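Local coordinates for protein cruciferin (Brassica napus, PDB 3KGL) that probably serves as a seed storage protein, an 11S globulin that holds a nutrient reserve in rapeseed, at residues 344-349 with 397-402; 39-44 with 377-382; 85-90 with 143-148. All blocks are in the same frame, centred on the assembly; numbering follows the deposited sequence.

Contact 1: 344-349 with 397-402; sequences ANAVLY and WIEFKT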
loop_
_atom_site.group_PDB
_atom_site.type_symbol
_atom_site.label_atom_id
_atom_site.label_comp_id
_atom_site.label_asym_id
_atom_site.label_seq_id
_atom_site.Cartn_x
_atom_site.Cartn_y
_atom_site.Cartn_z
ATOM N N ALA A 344 0.878 -14.341 -2.506
ATOM C CA ALA A 344 -0.549 -14.039 -2.532
ATOM C C ALA A 344 -1.345 -14.752 -1.453
ATOM O O ALA A 344 -0.987 -15.832 -0.979
ATOM C CB ALA A 344 -1.127 -14.363 -3.893
ATOM N N ASN A 345 -2.447 -14.131 -1.069
ATOM C CA ASN A 345 -3.432 -14.823 -0.274
ATOM C C ASN A 345 -4.446 -15.403 -1.223
ATOM O O ASN A 345 -4.808 -14.766 -2.203
ATOM C CB ASN A 345 -4.089 -13.865 0.697
ATOM C CG ASN A 345 -3.175 -13.491 1.820
ATOM O OD1 ASN A 345 -2.085 -14.060 1.958
ATOM N ND2 ASN A 345 -3.596 -12.531 2.631
ATOM N N ALA A 346 -4.882 -16.624 -0.956
ATOM C CA ALA A 346 -5.844 -17.278 -1.826
ATOM C C ALA A 346 -7.203 -17.349 -1.159
ATOM O O ALA A 346 -7.324 -17.210 0.057
ATOM C CB ALA A 346 -5.362 -18.671 -2.196
ATOM N N VAL A 347 -8.226 -17.545 -1.979
ATOM C CA VAL A 347 -9.568 -17.832 -1.499
ATOM C C VAL A 347 -10.169 -18.846 -2.476
ATOM O O VAL A 347 -10.205 -18.616 -3.682
ATOM C CB VAL A 347 -10.391 -16.535 -1.336
ATOM C CG1 VAL A 347 -11.758 -16.621 -2.015
ATOM C CG2 VAL A 347 -10.477 -16.150 0.145
ATOM N N LEU A 348 -10.573 -20.001 -1.955
ATOM C CA LEU A 348 -10.917 -21.139 -2.801
ATOM C C LEU A 348 -12.400 -21.438 -2.754
ATOM O O LEU A 348 -12.998 -21.554 -1.678
ATOM C CB LEU A 348 -10.137 -22.374 -2.371
ATOM C CG LEU A 348 -10.450 -23.662 -3.128
ATOM C CD1 LEU A 348 -9.238 -24.575 -3.120
ATOM C CD2 LEU A 348 -11.646 -24.380 -2.538
ATOM N N TYR A 349 -12.990 -21.585 -3.931
ATOM C CA TYR A 349 -14.417 -21.847 -4.023
ATOM C C TYR A 349 -14.642 -23.109 -4.840
ATOM O O TYR A 349 -14.070 -23.270 -5.922
ATOM C CB TYR A 349 -15.130 -20.638 -4.640
ATOM C CG TYR A 349 -16.628 -20.749 -4.828
ATOM C CD1 TYR A 349 -17.509 -20.427 -3.806
ATOM C CD2 TYR A 349 -17.160 -21.129 -6.056
ATOM C CE1 TYR A 349 -18.892 -20.513 -3.992
ATOM C CE2 TYR A 349 -18.530 -21.217 -6.256
ATOM C CZ TYR A 349 -19.391 -20.904 -5.225
ATOM O OH TYR A 349 -20.746 -20.992 -5.446
ATOM N N TRP A 397 -13.121 -26.132 -9.179
ATOM C CA TRP A 397 -13.025 -25.057 -8.218
ATOM C C TRP A 397 -12.405 -23.831 -8.854
ATOM O O TRP A 397 -11.852 -23.899 -9.949
ATOM C CB TRP A 397 -12.204 -25.518 -7.004
ATOM C CG TRP A 397 -10.685 -25.551 -7.193
ATOM C CD1 TRP A 397 -9.789 -24.664 -6.688
ATOM C CD2 TRP A 397 -9.913 -26.525 -7.913
ATOM N NE1 TRP A 397 -8.519 -25.008 -7.049
ATOM C CE2 TRP A 397 -8.564 -26.151 -7.799
ATOM C CE3 TRP A 397 -10.231 -27.675 -8.639
ATOM C CZ2 TRP A 397 -7.533 -26.881 -8.382
ATOM C CZ3 TRP A 397 -9.208 -28.402 -9.213
ATOM C CH2 TRP A 397 -7.874 -28.002 -9.081
ATOM N N ILE A 398 -12.506 -22.708 -8.159
ATOM C CA ILE A 398 -11.900 -21.470 -8.611
ATOM C C ILE A 398 -11.157 -20.838 -7.416
ATOM O O ILE A 398 -11.748 -20.666 -6.354
ATOM C CB ILE A 398 -12.991 -20.534 -9.232
ATOM C CG1 ILE A 398 -12.499 -19.875 -10.524
ATOM C CG2 ILE A 398 -13.517 -19.528 -8.228
ATOM C CD1 ILE A 398 -11.137 -19.194 -10.434
ATOM N N GLU A 399 -9.853 -20.570 -7.569
ATOM C CA GLU A 399 -9.066 -19.812 -6.579
ATOM C C GLU A 399 -8.911 -18.346 -7.005
ATOM O O GLU A 399 -8.592 -18.065 -8.153
ATOM C CB GLU A 399 -7.662 -20.396 -6.412
ATOM C CG GLU A 399 -7.579 -21.883 -6.084
ATOM C CD GLU A 399 -6.133 -22.387 -5.982
ATOM O OE1 GLU A 399 -5.248 -21.612 -5.545
ATOM O OE2 GLU A 399 -5.881 -23.564 -6.333
ATOM N N PHE A 400 -9.126 -17.417 -6.079
ATOM C CA PHE A 400 -8.816 -16.006 -6.308
ATOM C C PHE A 400 -7.612 -15.593 -5.470
ATOM O O PHE A 400 -7.704 -15.523 -4.252
ATOM C CB PHE A 400 -9.993 -15.109 -5.929
ATOM C CG PHE A 400 -11.179 -15.236 -6.833
ATOM C CD1 PHE A 400 -11.153 -14.722 -8.115
ATOM C CD2 PHE A 400 -12.333 -15.848 -6.394
ATOM C CE1 PHE A 400 -12.256 -14.826 -8.949
ATOM C CE2 PHE A 400 -13.436 -15.952 -7.223
ATOM C CZ PHE A 400 -13.396 -15.441 -8.501
ATOM N N LYS A 401 -6.491 -15.303 -6.122
ATOM C CA LYS A 401 -5.270 -14.902 -5.416
ATOM C C LYS A 401 -5.103 -13.374 -5.352
ATOM O O LYS A 401 -5.582 -12.661 -6.226
ATOM C CB LYS A 401 -4.060 -15.572 -6.065
ATOM C CG LYS A 401 -4.340 -17.018 -6.418
ATOM C CD LYS A 401 -3.091 -17.883 -6.409
ATOM C CE LYS A 401 -3.475 -19.336 -6.520
ATOM N NZ LYS A 401 -2.308 -20.227 -6.612
ATOM N N THR A 402 -4.439 -12.871 -4.311
ATOM C CA THR A 402 -4.300 -11.419 -4.138
ATOM C C THR A 402 -2.972 -10.881 -4.645
ATOM O O THR A 402 -2.322 -10.074 -3.979
ATOM C CB THR A 402 -4.473 -10.980 -2.683
ATOM O OG1 THR A 402 -3.661 -11.806 -1.840
ATOM C CG2 THR A 402 -5.917 -11.104 -2.280
#
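Val347 to Tyr349 run antiparallel to Ile398 to Phe400, the axes of strands 346-349 and 397-401 lying 4.6 Å apart at 163°. The two are neighbours in a sheet of the second cupin domain of this bicupin globulin. Phe400 N donates to Val347 O over 2.9 Å, while the return bond from Val347 N is weak. Tyr349 and Ile398 form a hydrogen-bonded pair, with Ile398 N 2.8 Å from Tyr349 O. Leu348 and Glu399, between them, are a non-hydrogen-bonded pair. On their face Leu348 CD1 rests 3.6 Å from Trp397 CD1. Leu348 sends CG anti to the backbone N (chi1 177°), beside its carbonyl, which carries the methyl to the indole. Trp397 NE1 points in its ring plane to the anti lone pair of Glu399 OE2, 3.1 Å away and almost straight at 176°. Glu399 OE1 pairs with Lys401 NZ at 3.4 Å, and Lys401 also bonds Asn341. The Trp397 N-H and the Lys401 ammonium probably help keep this buried carboxylate ionised. The reverse face looks to the first cupin domain: Phe400 packs on Val176 and Val178, and Tyr349 meets Phe45, its OH hydrogen-bonded to Arg47. Past the paired strands, Thr402 N bonds Asn345 O at 2.9 Å. Thr402 OG1 accepts Asn345 N at 2.7 Å and also bonds Gln187 of the second subunit.

Contact 2: 39-44 with 377-382; sequences RCSGVS and LLSIPQ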
loop_
_atom_site.group_PDB
_atom_site.type_symbol
_atom_site.label_atom_id
_atom_site.label_comp_id
_atom_site.label_asym_id
_atom_site.label_seq_id
_atom_site.Cartn_x
_atom_site.Cartn_y
_atom_site.Cartn_z
ATOM N N ARG A 39 -10.532 -12.369 7.421
ATOM C CA ARG A 39 -9.870 -11.108 7.751
ATOM C C ARG A 39 -8.375 -11.151 7.427
ATOM O O ARG A 39 -7.829 -10.205 6.862
ATOM C CB ARG A 39 -10.120 -10.748 9.219
ATOM C CG ARG A 39 -9.365 -9.541 9.752
ATOM C CD ARG A 39 -10.073 -8.957 10.981
ATOM N NE ARG A 39 -10.169 -9.928 12.069
ATOM C CZ ARG A 39 -11.107 -9.917 13.015
ATOM N NH1 ARG A 39 -12.054 -8.983 13.014
ATOM N NH2 ARG A 39 -11.100 -10.856 13.959
ATOM N N CYS A 40 -7.725 -12.255 7.767
ATOM C CA CYS A 40 -6.335 -12.488 7.396
ATOM C C CYS A 40 -6.098 -12.309 5.896
ATOM O O CYS A 40 -5.247 -11.522 5.490
ATOM C CB CYS A 40 -5.888 -13.890 7.840
ATOM S SG CYS A 40 -4.233 -14.448 7.268
ATOM N N SER A 41 -6.841 -13.046 5.079
ATOM C CA SER A 41 -6.674 -12.987 3.630
ATOM C C SER A 41 -6.968 -11.605 3.066
ATOM O O SER A 41 -6.666 -11.318 1.915
ATOM C CB SER A 41 -7.549 -14.038 2.945
ATOM O OG SER A 41 -6.838 -15.258 2.800
ATOM N N GLY A 42 -7.566 -10.752 3.885
ATOM C CA GLY A 42 -7.873 -9.397 3.482
ATOM C C GLY A 42 -8.872 -9.269 2.349
ATOM O O GLY A 42 -8.760 -8.359 1.531
ATOM N N VAL A 43 -9.858 -10.163 2.301
ATOM C CA VAL A 43 -10.902 -10.079 1.280
ATOM C C VAL A 43 -12.288 -10.441 1.803
ATOM O O VAL A 43 -12.429 -11.036 2.865
ATOM C CB VAL A 43 -10.604 -10.988 0.067
ATOM C CG1 VAL A 43 -9.293 -10.593 -0.595
ATOM C CG2 VAL A 43 -10.599 -12.453 0.488
ATOM N N SER A 44 -13.306 -10.064 1.041
ATOM C CA SER A 44 -14.655 -10.557 1.253
ATOM C C SER A 44 -15.049 -11.339 0.003
ATOM O O SER A 44 -14.352 -11.306 -1.019
ATOM C CB SER A 44 -15.618 -9.395 1.476
ATOM O OG SER A 44 -16.944 -9.839 1.692
ATOM N N LEU A 377 -16.269 -22.183 0.637
ATOM C CA LEU A 377 -15.117 -21.328 0.383
ATOM C C LEU A 377 -14.095 -21.586 1.467
ATOM O O LEU A 377 -14.446 -21.674 2.648
ATOM C CB LEU A 377 -15.558 -19.872 0.443
ATOM C CG LEU A 377 -14.555 -18.757 0.174
ATOM C CD1 LEU A 377 -14.370 -18.603 -1.317
ATOM C CD2 LEU A 377 -15.052 -17.453 0.786
ATOM N N LEU A 378 -12.837 -21.730 1.064
ATOM C CA LEU A 378 -11.742 -22.004 1.996
ATOM C C LEU A 378 -10.656 -20.984 1.783
ATOM O O LEU A 378 -10.198 -20.789 0.661
ATOM C CB LEU A 378 -11.165 -23.394 1.766
ATOM C CG LEU A 378 -10.076 -23.876 2.721
ATOM C CD1 LEU A 378 -10.633 -24.107 4.119
ATOM C CD2 LEU A 378 -9.460 -25.145 2.172
ATOM N N SER A 379 -10.255 -20.327 2.864
ATOM C CA SER A 379 -9.248 -19.277 2.805
ATOM C C SER A 379 -7.826 -19.848 3.042
ATOM O O SER A 379 -7.604 -20.649 3.942
ATOM C CB SER A 379 -9.622 -18.158 3.785
ATOM O OG SER A 379 -8.537 -17.289 4.055
ATOM N N ILE A 380 -6.871 -19.456 2.206
ATOM C CA ILE A 380 -5.517 -19.995 2.279
ATOM C C ILE A 380 -4.479 -18.862 2.212
ATOM O O ILE A 380 -4.098 -18.428 1.122
ATOM C CB ILE A 380 -5.282 -20.977 1.119
ATOM C CG1 ILE A 380 -6.416 -21.999 1.059
ATOM C CG2 ILE A 380 -3.919 -21.650 1.227
ATOM C CD1 ILE A 380 -6.295 -22.979 -0.087
ATOM N N PRO A 381 -4.016 -18.377 3.379
ATOM C CA PRO A 381 -3.127 -17.213 3.415
ATOM C C PRO A 381 -1.731 -17.544 2.896
ATOM O O PRO A 381 -1.310 -18.698 3.023
ATOM C CB PRO A 381 -3.057 -16.866 4.910
ATOM C CG PRO A 381 -4.147 -17.669 5.565
ATOM C CD PRO A 381 -4.320 -18.872 4.726
ATOM N N GLN A 382 -1.052 -16.544 2.326
ATOM C CA GLN A 382 0.333 -16.644 1.870
ATOM C C GLN A 382 1.263 -17.477 2.754
ATOM O O GLN A 382 1.554 -17.094 3.885
ATOM C CB GLN A 382 0.920 -15.241 1.755
ATOM C CG GLN A 382 2.440 -15.201 1.770
ATOM C CD GLN A 382 2.983 -13.792 1.706
ATOM O OE1 GLN A 382 2.493 -12.885 2.389
ATOM N NE2 GLN A 382 4.005 -13.598 0.885
#
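Ser41 and Ser379 meet through their hydroxyls, with Ser41 OG 2.9 Å from Ser379 OG. Which way the proton lies is open, since Ser41 OG also has a weak bond with Ala346 O. Beside this polar pair is an apolar one. Cys40 SG touches Pro381 at two ring carbons, 3.6 Å from Pro381 CB and equally close to Pro381 CG. The sulfur reaches the proline because it stands opposite the backbone N of Cys40 (chi1 172°). All four residues are buried, and both hydroxyls therefore find their partners inside the protein.

The next shell fixes these groups in place. Cys40 SG is joined to Cys7 in a disulfide, which ties the N-terminal region to helix 36-41 and holds the sulfur where it touches Pro381. Ser379 OG has a second bond to Gln37 O of the same helix, so this hydroxyl is gripped by two residues one turn apart. Gly42, just past the helix, has a positive phi of 64° and closes its end, with Gly42 N bonding back to Arg39 O at 3.0 Å. From there the chain enters strand 43-50.

The other partner, strand 377-380, is outermost in its sheet within this chain. Its Ser379 side faces the helix end, while the CB of the next residue, Ile380, points away from it. The turn after the strand reaches another molecule, where Pro381 packs on Leu188 of the second subunit. The contact thus joins the first cupin domain to the second, next to a subunit boundary. It is a helix C-terminus closed by a Schellman motif and packed over the Ser379 side of a beta-strand in a bicupin fold.

Contact 3: 85-90 with 143-148; sequences ETFQDS and HQKVEH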
loop_
_atom_site.group_PDB
_atom_site.type_symbol
_atom_site.label_atom_id
_atom_site.label_comp_id
_atom_site.label_asym_id
_atom_site.label_seq_id
_atom_site.Cartn_x
_atom_site.Cartn_y
_atom_site.Cartn_z
ATOM N N GLU A 85 -20.008 5.036 -27.060
ATOM C CA GLU A 85 -21.109 4.084 -27.022
ATOM C C GLU A 85 -21.014 3.072 -28.170
ATOM O O GLU A 85 -21.219 3.405 -29.341
ATOM C CB GLU A 85 -22.460 4.808 -26.984
ATOM C CG GLU A 85 -22.825 5.327 -25.587
ATOM C CD GLU A 85 -23.952 6.351 -25.605
ATOM O OE1 GLU A 85 -24.640 6.507 -24.569
ATOM O OE2 GLU A 85 -24.145 7.006 -26.650
ATOM N N THR A 86 -20.689 1.833 -27.802
ATOM C CA THR A 86 -20.437 0.746 -28.745
ATOM C C THR A 86 -21.725 0.224 -29.386
ATOM O O THR A 86 -21.974 0.442 -30.575
ATOM C CB THR A 86 -19.731 -0.444 -28.043
ATOM O OG1 THR A 86 -19.102 0.001 -26.833
ATOM C CG2 THR A 86 -18.691 -1.085 -28.961
ATOM N N PHE A 87 -22.534 -0.471 -28.588
ATOM C CA PHE A 87 -23.752 -1.111 -29.084
ATOM C C PHE A 87 -24.893 -0.134 -29.383
ATOM O O PHE A 87 -24.870 1.032 -28.959
ATOM C CB PHE A 87 -24.213 -2.221 -28.125
ATOM C CG PHE A 87 -23.520 -3.536 -28.350
ATOM C CD1 PHE A 87 -24.195 -4.606 -28.917
ATOM C CD2 PHE A 87 -22.182 -3.698 -28.018
ATOM C CE1 PHE A 87 -23.552 -5.822 -29.137
ATOM C CE2 PHE A 87 -21.535 -4.910 -28.238
ATOM C CZ PHE A 87 -22.223 -5.973 -28.797
ATOM N N GLN A 88 -25.883 -0.639 -30.121
ATOM C CA GLN A 88 -27.032 0.143 -30.575
ATOM C C GLN A 88 -28.305 -0.718 -30.513
ATOM O O GLN A 88 -28.272 -1.911 -30.824
ATOM C CB GLN A 88 -26.772 0.674 -31.996
ATOM C CG GLN A 88 -27.927 1.423 -32.651
ATOM C CD GLN A 88 -28.714 0.561 -33.637
ATOM O OE1 GLN A 88 -29.637 1.040 -34.301
ATOM N NE2 GLN A 88 -28.344 -0.712 -33.742
ATOM N N ASP A 89 -29.420 -0.111 -30.104
ATOM C CA ASP A 89 -30.675 -0.842 -29.889
ATOM C C ASP A 89 -31.829 -0.437 -30.805
ATOM O O ASP A 89 -32.313 0.693 -30.738
ATOM C CB ASP A 89 -31.136 -0.681 -28.442
ATOM C CG ASP A 89 -30.755 -1.853 -27.583
ATOM O OD1 ASP A 89 -30.863 -1.745 -26.339
ATOM O OD2 ASP A 89 -30.348 -2.884 -28.159
ATOM N N SER A 90 -32.287 -1.368 -31.637
ATOM C CA SER A 90 -33.472 -1.126 -32.447
ATOM C C SER A 90 -34.614 -0.662 -31.550
ATOM O O SER A 90 -34.835 -1.221 -30.473
ATOM C CB SER A 90 -33.895 -2.391 -33.205
ATOM O OG SER A 90 -32.978 -2.724 -34.234
ATOM N N HIS A 143 -25.641 3.051 -26.128
ATOM C CA HIS A 143 -25.219 2.647 -24.791
ATOM C C HIS A 143 -23.999 1.727 -24.834
ATOM O O HIS A 143 -23.650 1.204 -25.892
ATOM C CB HIS A 143 -26.374 1.982 -24.026
ATOM C CG HIS A 143 -26.898 0.731 -24.666
ATOM N ND1 HIS A 143 -26.136 -0.411 -24.811
ATOM C CD2 HIS A 143 -28.117 0.434 -25.178
ATOM C CE1 HIS A 143 -26.857 -1.350 -25.397
ATOM N NE2 HIS A 143 -28.063 -0.862 -25.629
ATOM N N GLN A 144 -23.357 1.536 -23.684
ATOM C CA GLN A 144 -22.117 0.766 -23.601
ATOM C C GLN A 144 -22.278 -0.665 -24.115
ATOM O O GLN A 144 -23.389 -1.141 -24.337
ATOM C CB GLN A 144 -21.581 0.768 -22.166
ATOM C CG GLN A 144 -21.015 2.115 -21.698
ATOM C CD GLN A 144 -19.487 2.164 -21.732
ATOM O OE1 GLN A 144 -18.889 3.221 -21.525
ATOM N NE2 GLN A 144 -18.854 1.019 -21.985
ATOM N N LYS A 145 -21.154 -1.338 -24.322
ATOM C CA LYS A 145 -21.174 -2.699 -24.833
ATOM C C LYS A 145 -21.815 -3.651 -23.836
ATOM O O LYS A 145 -21.395 -3.745 -22.678
ATOM C CB LYS A 145 -19.757 -3.166 -25.180
ATOM C CG LYS A 145 -19.617 -4.674 -25.359
ATOM C CD LYS A 145 -18.290 -5.051 -26.024
ATOM C CE LYS A 145 -18.281 -4.698 -27.509
ATOM N NZ LYS A 145 -17.159 -5.346 -28.252
ATOM N N VAL A 146 -22.850 -4.342 -24.294
ATOM C CA VAL A 146 -23.455 -5.417 -23.527
ATOM C C VAL A 146 -22.863 -6.738 -23.987
ATOM O O VAL A 146 -23.120 -7.183 -25.103
ATOM C CB VAL A 146 -24.965 -5.468 -23.734
ATOM C CG1 VAL A 146 -25.532 -6.756 -23.160
ATOM C CG2 VAL A 146 -25.618 -4.263 -23.101
ATOM N N GLU A 147 -22.065 -7.352 -23.122
ATOM C CA GLU A 147 -21.418 -8.622 -23.415
ATOM C C GLU A 147 -22.328 -9.809 -23.062
ATOM O O GLU A 147 -23.266 -9.664 -22.276
ATOM C CB GLU A 147 -20.089 -8.716 -22.654
ATOM C CG GLU A 147 -18.969 -7.848 -23.229
ATOM C CD GLU A 147 -18.051 -7.261 -22.157
ATOM O OE1 GLU A 147 -18.380 -6.181 -21.607
ATOM O OE2 GLU A 147 -16.990 -7.868 -21.879
ATOM N N HIS A 148 -22.073 -10.968 -23.675
ATOM C CA HIS A 148 -22.718 -12.209 -23.265
ATOM C C HIS A 148 -21.739 -12.964 -22.385
ATOM O O HIS A 148 -20.530 -12.949 -22.632
ATOM C CB HIS A 148 -23.113 -13.075 -24.462
ATOM C CG HIS A 148 -23.872 -14.316 -24.087
ATOM N ND1 HIS A 148 -23.295 -15.568 -24.073
ATOM C CD2 HIS A 148 -25.165 -14.491 -23.717
ATOM C CE1 HIS A 148 -24.199 -16.461 -23.704
ATOM N NE2 HIS A 148 -25.341 -15.833 -23.481
#
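His143 and Asp89 form a histidine-carboxylate hydrogen bond at the margin of the first cupin domain, where it faces the third subunit. His143 NE2 donates to Asp89 OD1 over 3.0 Å at 152°. The oxygen lies close to the imidazole plane. The nitrogen, however, comes down from above the carboxylate, whose plane is turned 70° from the ring. At the other ring nitrogen, His143 ND1 donates to Gln144 O over 2.9 Å, in the carbonyl plane and on a lone pair. Two bonds near the ring plane therefore fix the rotation of the imidazole. With CG between the backbone N and the carbonyl carbon (chi1 61°), ND1 can reach Gln144 O while NE2 reaches Asp89. With both nitrogens donating, the ring is likely to be positively charged, and this would help to offset Asp89 and the nearby Glu424 of the third subunit.

Phe87 is the apolar part of the contact. Its CB lies 3.9 Å from His143 CE1. Val146 O sits 4.0 Å above one face of the Phe87 ring, near the rim. Lys145 crosses the ring obliquely and brings CE to its edge, in plane, 3.3 Å from Phe87 CE2. Thr86 CG2 meets Lys145 CE at 3.9 Å. Glu85 CG rests 3.7 Å from His143 N.

A leucine in place of His143 would probably leave Asp89 OD1 without its donor, close to the like-charged Glu424 of the third subunit. Leu421 of that subunit packs on His143, and Gln144 touches Cys83, one half of the disulfide to Cys283. The contact is a buried histidine-carboxylate hydrogen bond beside Phe87, at a subunit interface of the 11S globulin trimer.

Contacts 1 and 2 are neighbours, with centres about 8 Å apart. They share one sheet, in which strands 346-352 and 377-380 are adjacent, and they touch directly: Asn345 OD1 probably bonds Gln382 N. Along the chain their segments alternate, and both reach the second subunit. Contact 3 lies far off, its centre about 32 Å from that of contact 1 and 36 Å from that of contact 2. In sequence it falls between the two halves of contact 2, ahead of contact 1. It belongs to the first cupin domain. Contacts 1 and 2 lie where the two cupin domains meet and the second subunit comes close; contact 3 lies across the chain's centre from contact 2, by the third subunit.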